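PDB 1P73: thymidine kinase from Equid herpesvirus 4, which catalyses transfer of the gamma-phosphate of ATP to thymidine, giving dTMP for viral DNA replication, and works as a homodimer. Local coordinates for residues D13-I18 with E169-R174; R121-S126 with T151-P156. All coordinates share one frame; numbering follows the deposited sequence.

Contact 1. Residues D13-I18 with E169-R174; sequences DGVYGI and EEHIRR. With 4TA (p1-(5'-adenosyl)p4-(5'-(2'-deoxy-thymidyl))tetraphosphate), chain N.
Ile18 and Gly17 bring the P-loop backbone against helix 168-177, with the CA atoms of Ile18 and His171 5.6 Å apart and Gly17 facing Arg174. Two carbonyls of the loop receive side chains of the helix. His171 extends with CG anti to its backbone N (chi1 -176°), which carries the imidazole across to the loop. Its NE2 donates to Tyr16 O at 2.7 Å, with the oxygen close to the ring plane. CG1 of Ile18 sits over the centre of one ring face, 3.5 Å from the centroid, in a CH-pi contact. CG1 of Val15 meets the ring edge at CE1. The other ring nitrogen, ND1, is hydrogen-bonded to NH1 of Arg194, so both nitrogens are engaged. Arg174 reaches Ile18 O with NH1 at 2.9 Å; the donor lies almost on the line of the carbonyl bond and the oxygen near the guanidinium plane. NH1 also bonds Leu290 O. NE of Arg174 meets Glu170 OE2 at 3.2 Å in a salt bridge, again near that plane, so two in-plane partners orient the group. One face of the guanidinium lies against the adenine of the bound bisubstrate ligand, with CZ 3.6 Å from N1A. Gly17 N donates to the bridging OBC of the tetraphosphate at 3.2 Å. One face of the Tyr16 ring lies against the thymidine deoxyribose, with O3B over its centre. The helix thus holds Tyr16 O and Ile18 O while the Gly17 amide binds phosphate. Arg174 touches both loop and adenine, consistent with its place in the ATP site.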
# COMPACT_ATOMS: atom_id res chain seq x y z
N ASP B 13 3.15 -18.45 -7.04
CA ASP B 13 3.64 -18.10 -5.71
C ASP B 13 3.96 -19.33 -4.88
O ASP B 13 3.66 -20.46 -5.30
CB ASP B 13 2.62 -17.21 -4.97
CG ASP B 13 3.29 -16.07 -4.19
OD1 ASP B 13 4.33 -16.30 -3.52
OD2 ASP B 13 2.84 -14.90 -4.18
N GLY B 14 4.56 -19.11 -3.70
CA GLY B 14 4.94 -20.18 -2.80
C GLY B 14 6.17 -19.88 -1.98
O GLY B 14 6.66 -18.76 -1.97
N VAL B 15 6.66 -20.89 -1.26
CA VAL B 15 7.92 -20.79 -0.53
C VAL B 15 9.09 -20.83 -1.51
O VAL B 15 9.06 -21.56 -2.49
CB VAL B 15 8.12 -21.96 0.44
CG1 VAL B 15 9.29 -21.72 1.33
CG2 VAL B 15 6.88 -22.17 1.26
N TYR B 16 10.13 -20.06 -1.22
CA TYR B 16 11.31 -20.05 -2.07
C TYR B 16 12.02 -21.41 -2.09
O TYR B 16 11.94 -22.20 -1.13
CB TYR B 16 12.26 -18.94 -1.65
CG TYR B 16 12.82 -19.06 -0.26
CD1 TYR B 16 14.00 -19.77 -0.02
CD2 TYR B 16 12.21 -18.42 0.82
CE1 TYR B 16 14.54 -19.87 1.25
CE2 TYR B 16 12.73 -18.51 2.10
CZ TYR B 16 13.90 -19.24 2.31
OH TYR B 16 14.43 -19.33 3.59
N GLY B 17 12.72 -21.66 -3.20
CA GLY B 17 13.47 -22.89 -3.39
C GLY B 17 12.66 -24.11 -3.81
O GLY B 17 13.14 -25.24 -3.73
N ILE B 18 11.42 -23.89 -4.26
CA ILE B 18 10.57 -24.99 -4.70
C ILE B 18 10.73 -25.27 -6.20
O ILE B 18 10.64 -26.41 -6.62
CB ILE B 18 9.11 -24.74 -4.30
CG1 ILE B 18 8.87 -25.24 -2.88
CG2 ILE B 18 8.14 -25.40 -5.27
CD1 ILE B 18 7.42 -25.10 -2.39
N GLU B 169 11.00 -32.99 1.99
CA GLU B 169 12.21 -33.72 1.66
C GLU B 169 12.92 -33.10 0.47
O GLU B 169 14.07 -32.71 0.56
CB GLU B 169 11.83 -35.14 1.28
CG GLU B 169 12.44 -36.20 2.16
CD GLU B 169 11.92 -36.10 3.57
OE1 GLU B 169 10.76 -36.53 3.82
OE2 GLU B 169 12.67 -35.56 4.40
N GLU B 170 12.19 -33.04 -0.65
CA GLU B 170 12.71 -32.59 -1.93
C GLU B 170 12.95 -31.09 -1.94
O GLU B 170 13.88 -30.62 -2.58
CB GLU B 170 11.74 -32.98 -3.06
CG GLU B 170 12.20 -32.66 -4.48
CD GLU B 170 13.56 -33.25 -4.83
OE1 GLU B 170 13.92 -34.33 -4.29
OE2 GLU B 170 14.27 -32.63 -5.66
N HIS B 171 12.12 -30.36 -1.21
CA HIS B 171 12.26 -28.93 -1.08
C HIS B 171 13.59 -28.55 -0.41
O HIS B 171 14.32 -27.69 -0.92
CB HIS B 171 11.06 -28.35 -0.34
CG HIS B 171 11.07 -26.85 -0.22
ND1 HIS B 171 10.13 -26.16 0.51
CD2 HIS B 171 11.91 -25.92 -0.75
CE1 HIS B 171 10.39 -24.87 0.43
NE2 HIS B 171 11.46 -24.70 -0.32
N ILE B 172 13.90 -29.19 0.72
CA ILE B 172 15.17 -28.97 1.42
C ILE B 172 16.34 -29.41 0.55
O ILE B 172 17.34 -28.70 0.44
CB ILE B 172 15.19 -29.69 2.79
CG1 ILE B 172 14.11 -29.13 3.74
CG2 ILE B 172 16.56 -29.56 3.45
CD1 ILE B 172 14.01 -27.61 3.80
N ARG B 173 16.17 -30.58 -0.07
CA ARG B 173 17.11 -31.12 -1.05
C ARG B 173 17.39 -30.13 -2.19
O ARG B 173 18.52 -30.05 -2.68
CB ARG B 173 16.52 -32.41 -1.65
CG ARG B 173 17.39 -33.64 -1.53
CD ARG B 173 17.14 -34.65 -2.64
NE ARG B 173 17.00 -36.02 -2.15
CZ ARG B 173 15.83 -36.61 -1.87
NH1 ARG B 173 14.68 -35.96 -2.02
NH2 ARG B 173 15.82 -37.87 -1.43
N ARG B 174 16.37 -29.39 -2.60
CA ARG B 174 16.49 -28.42 -3.68
C ARG B 174 17.26 -27.18 -3.21
O ARG B 174 18.07 -26.63 -3.95
CB ARG B 174 15.11 -28.02 -4.21
CG ARG B 174 14.84 -28.46 -5.64
CD ARG B 174 13.36 -28.54 -6.01
NE ARG B 174 13.00 -29.84 -6.61
CZ ARG B 174 11.95 -30.04 -7.41
NH1 ARG B 174 11.14 -29.04 -7.73
NH2 ARG B 174 11.71 -31.25 -7.89
C5M 4TA N . 8.85 -11.87 -1.57
C5 4TA N . 9.81 -11.92 -0.41
C6 4TA N . 11.02 -12.60 -0.53
N1 4TA N . 11.87 -12.65 0.51
C1B 4TA N . 13.16 -13.34 0.39
C2B 4TA N . 13.08 -14.86 0.52
C3B 4TA N . 14.24 -15.37 -0.33
O3B 4TA N . 15.35 -15.77 0.46
C4B 4TA N . 14.64 -14.20 -1.22
C5B 4TA N . 14.51 -14.53 -2.70
O5' 4TA N . 13.25 -15.16 -2.97
PD 4TA N . 13.05 -16.03 -4.33
O2D 4TA N . 11.61 -16.53 -4.40
O1D 4TA N . 13.64 -15.18 -5.43
OCD 4TA N . 14.05 -17.28 -4.09
PC 4TA N . 14.30 -18.45 -5.17
O1C 4TA N . 14.65 -17.83 -6.51
O2C 4TA N . 15.30 -19.38 -4.52
OBC 4TA N . 12.87 -19.22 -5.27
PB 4TA N . 12.25 -19.98 -6.56
O2B 4TA N . 12.19 -19.00 -7.69
O1B 4TA N . 11.06 -20.79 -6.14
OAB 4TA N . 13.34 -21.09 -6.91
PA 4TA N . 13.96 -21.36 -8.37
O1A 4TA N . 12.95 -21.29 -9.49
O2A 4TA N . 15.26 -20.56 -8.45
OA 4TA N . 14.31 -22.92 -8.11
C5' 4TA N . 14.86 -23.32 -6.84
C4' 4TA N . 16.16 -24.11 -6.98
O1' 4TA N . 15.88 -25.48 -7.32
C1' 4TA N . 16.23 -25.76 -8.69
C2' 4TA N . 16.80 -24.47 -9.27
O2' 4TA N . 17.94 -24.70 -10.09
C3' 4TA N . 17.09 -23.58 -8.06
O3' 4TA N . 18.43 -23.71 -7.60
N9A 4TA N . 14.99 -26.14 -9.42
C8A 4TA N . 13.94 -25.44 -9.92
N7A 4TA N . 13.02 -26.28 -10.52
C5A 4TA N . 13.58 -27.54 -10.35
C4A 4TA N . 14.75 -27.42 -9.68
N3A 4TA N . 15.52 -28.50 -9.37
C2A 4TA N . 15.10 -29.73 -9.74
N1A 4TA N . 13.93 -29.88 -10.41
C6A 4TA N . 13.16 -28.80 -10.72
N6A 4TA N . 11.98 -28.93 -11.39
O4' 4TA N . 13.80 -13.09 -0.87
C2 4TA N . 11.56 -11.99 1.74
O2 4TA N . 12.36 -12.03 2.71
N3 4TA N . 10.38 -11.32 1.90
C4 4TA N . 9.49 -11.25 0.88
O4 4TA N . 8.43 -10.63 1.03

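Contact 2. Residues R121-S126 with T151-P156. With 4TA (p1-(5'-adenosyl)p4-(5'-(2'-deoxy-thymidyl))tetraphosphate), chain N; SO4 (sulfate ion), chain L; SO4 (sulfate ion), chain K.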
# COMPACT_ATOMS: atom_id res chain seq x y z
N ARG B 121 5.29 -14.31 -8.43
CA ARG B 121 4.78 -13.76 -7.18
C ARG B 121 3.72 -12.71 -7.38
O ARG B 121 3.85 -11.84 -8.24
CB ARG B 121 5.90 -13.22 -6.28
CG ARG B 121 6.85 -14.28 -5.75
CD ARG B 121 7.57 -13.87 -4.51
NE ARG B 121 8.41 -14.97 -4.06
CZ ARG B 121 8.01 -15.96 -3.29
NH1 ARG B 121 6.77 -16.01 -2.83
NH2 ARG B 121 8.87 -16.92 -2.96
N HIS B 122 2.67 -12.82 -6.57
CA HIS B 122 1.61 -11.83 -6.41
C HIS B 122 1.99 -10.93 -5.21
O HIS B 122 2.67 -11.40 -4.29
CB HIS B 122 0.32 -12.59 -6.14
CG HIS B 122 -0.89 -11.73 -6.00
ND1 HIS B 122 -1.24 -11.13 -4.82
CD2 HIS B 122 -1.84 -11.38 -6.90
CE1 HIS B 122 -2.36 -10.44 -4.99
NE2 HIS B 122 -2.74 -10.58 -6.24
N PRO B 123 1.59 -9.66 -5.22
CA PRO B 123 1.77 -8.78 -4.05
C PRO B 123 1.36 -9.37 -2.68
O PRO B 123 1.80 -8.83 -1.65
CB PRO B 123 0.89 -7.57 -4.39
CG PRO B 123 0.98 -7.47 -5.86
CD PRO B 123 1.00 -8.92 -6.35
N VAL B 124 0.57 -10.44 -2.67
CA VAL B 124 0.24 -11.12 -1.42
C VAL B 124 1.51 -11.65 -0.72
O VAL B 124 1.60 -11.63 0.52
CB VAL B 124 -0.87 -12.24 -1.61
CG1 VAL B 124 -0.29 -13.54 -2.19
CG2 VAL B 124 -1.59 -12.51 -0.30
N ALA B 125 2.50 -12.08 -1.51
CA ALA B 125 3.71 -12.67 -0.95
C ALA B 125 4.44 -11.73 -0.01
O ALA B 125 4.86 -12.13 1.06
CB ALA B 125 4.64 -13.16 -2.03
N SER B 126 4.59 -10.47 -0.41
CA SER B 126 5.40 -9.55 0.39
C SER B 126 4.60 -8.68 1.35
O SER B 126 5.15 -8.11 2.28
CB SER B 126 6.33 -8.71 -0.49
OG SER B 126 5.57 -7.85 -1.29
N THR B 151 -1.34 -2.65 3.08
CA THR B 151 -0.84 -2.19 1.80
C THR B 151 -1.06 -3.19 0.67
O THR B 151 -0.60 -2.99 -0.45
CB THR B 151 0.65 -1.85 1.88
OG1 THR B 151 1.37 -3.04 2.14
CG2 THR B 151 0.97 -0.98 3.08
N LEU B 152 -1.75 -4.30 0.95
CA LEU B 152 -2.08 -5.23 -0.11
C LEU B 152 -3.11 -4.54 -1.02
O LEU B 152 -4.06 -3.94 -0.53
CB LEU B 152 -2.62 -6.54 0.48
CG LEU B 152 -3.47 -7.49 -0.36
CD1 LEU B 152 -2.61 -8.37 -1.27
CD2 LEU B 152 -4.33 -8.37 0.52
N PRO B 153 -2.91 -4.57 -2.34
CA PRO B 153 -3.87 -3.92 -3.24
C PRO B 153 -5.01 -4.86 -3.61
O PRO B 153 -4.85 -6.07 -3.51
CB PRO B 153 -3.01 -3.59 -4.46
CG PRO B 153 -1.93 -4.66 -4.48
CD PRO B 153 -1.79 -5.18 -3.07
N ARG B 154 -6.16 -4.32 -4.00
CA ARG B 154 -7.25 -5.14 -4.52
C ARG B 154 -6.90 -5.72 -5.89
O ARG B 154 -6.48 -5.01 -6.80
CB ARG B 154 -8.54 -4.33 -4.60
CG ARG B 154 -9.82 -5.14 -4.49
CD ARG B 154 -11.08 -4.36 -4.87
NE ARG B 154 -10.89 -3.69 -6.16
CZ ARG B 154 -11.35 -4.13 -7.33
NH1 ARG B 154 -12.08 -5.24 -7.40
NH2 ARG B 154 -11.08 -3.44 -8.43
N GLU B 155 -7.08 -7.03 -6.01
CA GLU B 155 -6.99 -7.74 -7.27
C GLU B 155 -8.28 -7.46 -8.07
O GLU B 155 -9.36 -7.84 -7.63
CB GLU B 155 -6.86 -9.25 -6.99
CG GLU B 155 -6.44 -10.11 -8.17
CD GLU B 155 -5.13 -9.65 -8.78
OE1 GLU B 155 -4.26 -9.20 -8.02
OE2 GLU B 155 -4.98 -9.71 -10.02
N PRO B 156 -8.19 -6.80 -9.22
CA PRO B 156 -9.37 -6.66 -10.08
C PRO B 156 -9.81 -8.03 -10.64
O PRO B 156 -9.08 -9.02 -10.54
CB PRO B 156 -8.90 -5.72 -11.20
CG PRO B 156 -7.42 -5.83 -11.19
CD PRO B 156 -7.01 -6.11 -9.77
C5M 4TA N . 8.85 -11.87 -1.57
C5 4TA N . 9.81 -11.92 -0.41
C6 4TA N . 11.02 -12.60 -0.53
N1 4TA N . 11.87 -12.65 0.51
C1B 4TA N . 13.16 -13.34 0.39
C2B 4TA N . 13.08 -14.86 0.52
C3B 4TA N . 14.24 -15.37 -0.33
O3B 4TA N . 15.35 -15.77 0.46
C4B 4TA N . 14.64 -14.20 -1.22
C5B 4TA N . 14.51 -14.53 -2.70
O5' 4TA N . 13.25 -15.16 -2.97
PD 4TA N . 13.05 -16.03 -4.33
O2D 4TA N . 11.61 -16.53 -4.40
O1D 4TA N . 13.64 -15.18 -5.43
OCD 4TA N . 14.05 -17.28 -4.09
PC 4TA N . 14.30 -18.45 -5.17
O1C 4TA N . 14.65 -17.83 -6.51
O2C 4TA N . 15.30 -19.38 -4.52
OBC 4TA N . 12.87 -19.22 -5.27
PB 4TA N . 12.25 -19.98 -6.56
O2B 4TA N . 12.19 -19.00 -7.69
O1B 4TA N . 11.06 -20.79 -6.14
OAB 4TA N . 13.34 -21.09 -6.91
PA 4TA N . 13.96 -21.36 -8.37
O1A 4TA N . 12.95 -21.29 -9.49
O2A 4TA N . 15.26 -20.56 -8.45
OA 4TA N . 14.31 -22.92 -8.11
C5' 4TA N . 14.86 -23.32 -6.84
C4' 4TA N . 16.16 -24.11 -6.98
O1' 4TA N . 15.88 -25.48 -7.32
C1' 4TA N . 16.23 -25.76 -8.69
C2' 4TA N . 16.80 -24.47 -9.27
O2' 4TA N . 17.94 -24.70 -10.09
C3' 4TA N . 17.09 -23.58 -8.06
O3' 4TA N . 18.43 -23.71 -7.60
N9A 4TA N . 14.99 -26.14 -9.42
C8A 4TA N . 13.94 -25.44 -9.92
N7A 4TA N . 13.02 -26.28 -10.52
C5A 4TA N . 13.58 -27.54 -10.35
C4A 4TA N . 14.75 -27.42 -9.68
N3A 4TA N . 15.52 -28.50 -9.37
C2A 4TA N . 15.10 -29.73 -9.74
N1A 4TA N . 13.93 -29.88 -10.41
C6A 4TA N . 13.16 -28.80 -10.72
N6A 4TA N . 11.98 -28.93 -11.39
O4' 4TA N . 13.80 -13.09 -0.87
C2 4TA N . 11.56 -11.99 1.74
O2 4TA N . 12.36 -12.03 2.71
N3 4TA N . 10.38 -11.32 1.90
C4 4TA N . 9.49 -11.25 0.88
O4 4TA N . 8.43 -10.63 1.03
S SO4 L . -12.80 -4.68 -11.36
O1 SO4 L . -11.64 -3.80 -11.23
O2 SO4 L . -12.95 -5.52 -10.18
O3 SO4 L . -12.58 -5.51 -12.53
O4 SO4 L . -14.02 -3.88 -11.55
S SO4 K . -9.65 0.07 -7.43
O1 SO4 K . -8.39 0.78 -7.25
O2 SO4 K . -9.49 -1.34 -7.07
O3 SO4 K . -10.09 0.21 -8.82
O4 SO4 K . -10.69 0.64 -6.56
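His122 and Glu155 meet through a hydrogen bond from NE2 to OE1 at 2.7 Å. A chi1 of -178° swings the imidazole away from the His122 backbone N, and this aims its NE2 edge at the 151-156 loop. The ring and carboxylate planes are 56° apart. The donor comes from above the carboxylate plane, not within it. Glu155 leaves its backbone in an extended first step and then bends at CG (chi2 56°), which turns OE1 to the histidine. The other ring nitrogen is an acceptor: Val124 N donates to His122 ND1 at 2.9 Å, a bond that caps the turn leading into helix 124-137. His122 is therefore gripped at both nitrogens, and the pattern is consistent with a neutral ring protonated at NE2. CD of Pro123 lies over one face of the ring, offset toward its rim. The rest of the contact is apolar. CB of Pro123 touches CD of Pro153 at 3.8 Å. CD1 of Leu152 comes within 4.0 Å of Val124 CA, and also lies near the edge of the His122 ring. Glu155 has further partners: His95 of helix 73-99 at OE1 and Arg9 of strand 5-13 at OE2. These probably favour the charged carboxylate. The contact joins the turn between strand 115-120 and helix 124-137 to the loop that leads into strand 159-165. Helix 73-99 flanks Pro153, helix 267-280 packs on Val124 and Leu152, and Tyr11 of strand 5-13 touches Glu155.

How the contacts relate
The centres of contacts 1 and 2 lie about 22 Å apart, and 121-126 with 151-156 is nested in the chain between 13-18 and 169-174. They meet at Asp13 and Arg121. Arg121 NH1 forms a salt bridge with Asp13 OD1 and probably a hydrogen bond to Gly14 O at 2.9 Å. Asp13 OD2 also accepts from His122 N. The loop of contact 1 and Arg121 of contact 2 hold different parts of the phosphate chain of one bisubstrate ligand: Arg121 NH2 donates to O2D at 3.1 Å, on the phosphate next to the thymidine. Arg121 also pairs with Glu42, the predicted proton acceptor, placing this junction beside the probable site of phosphoryl transfer.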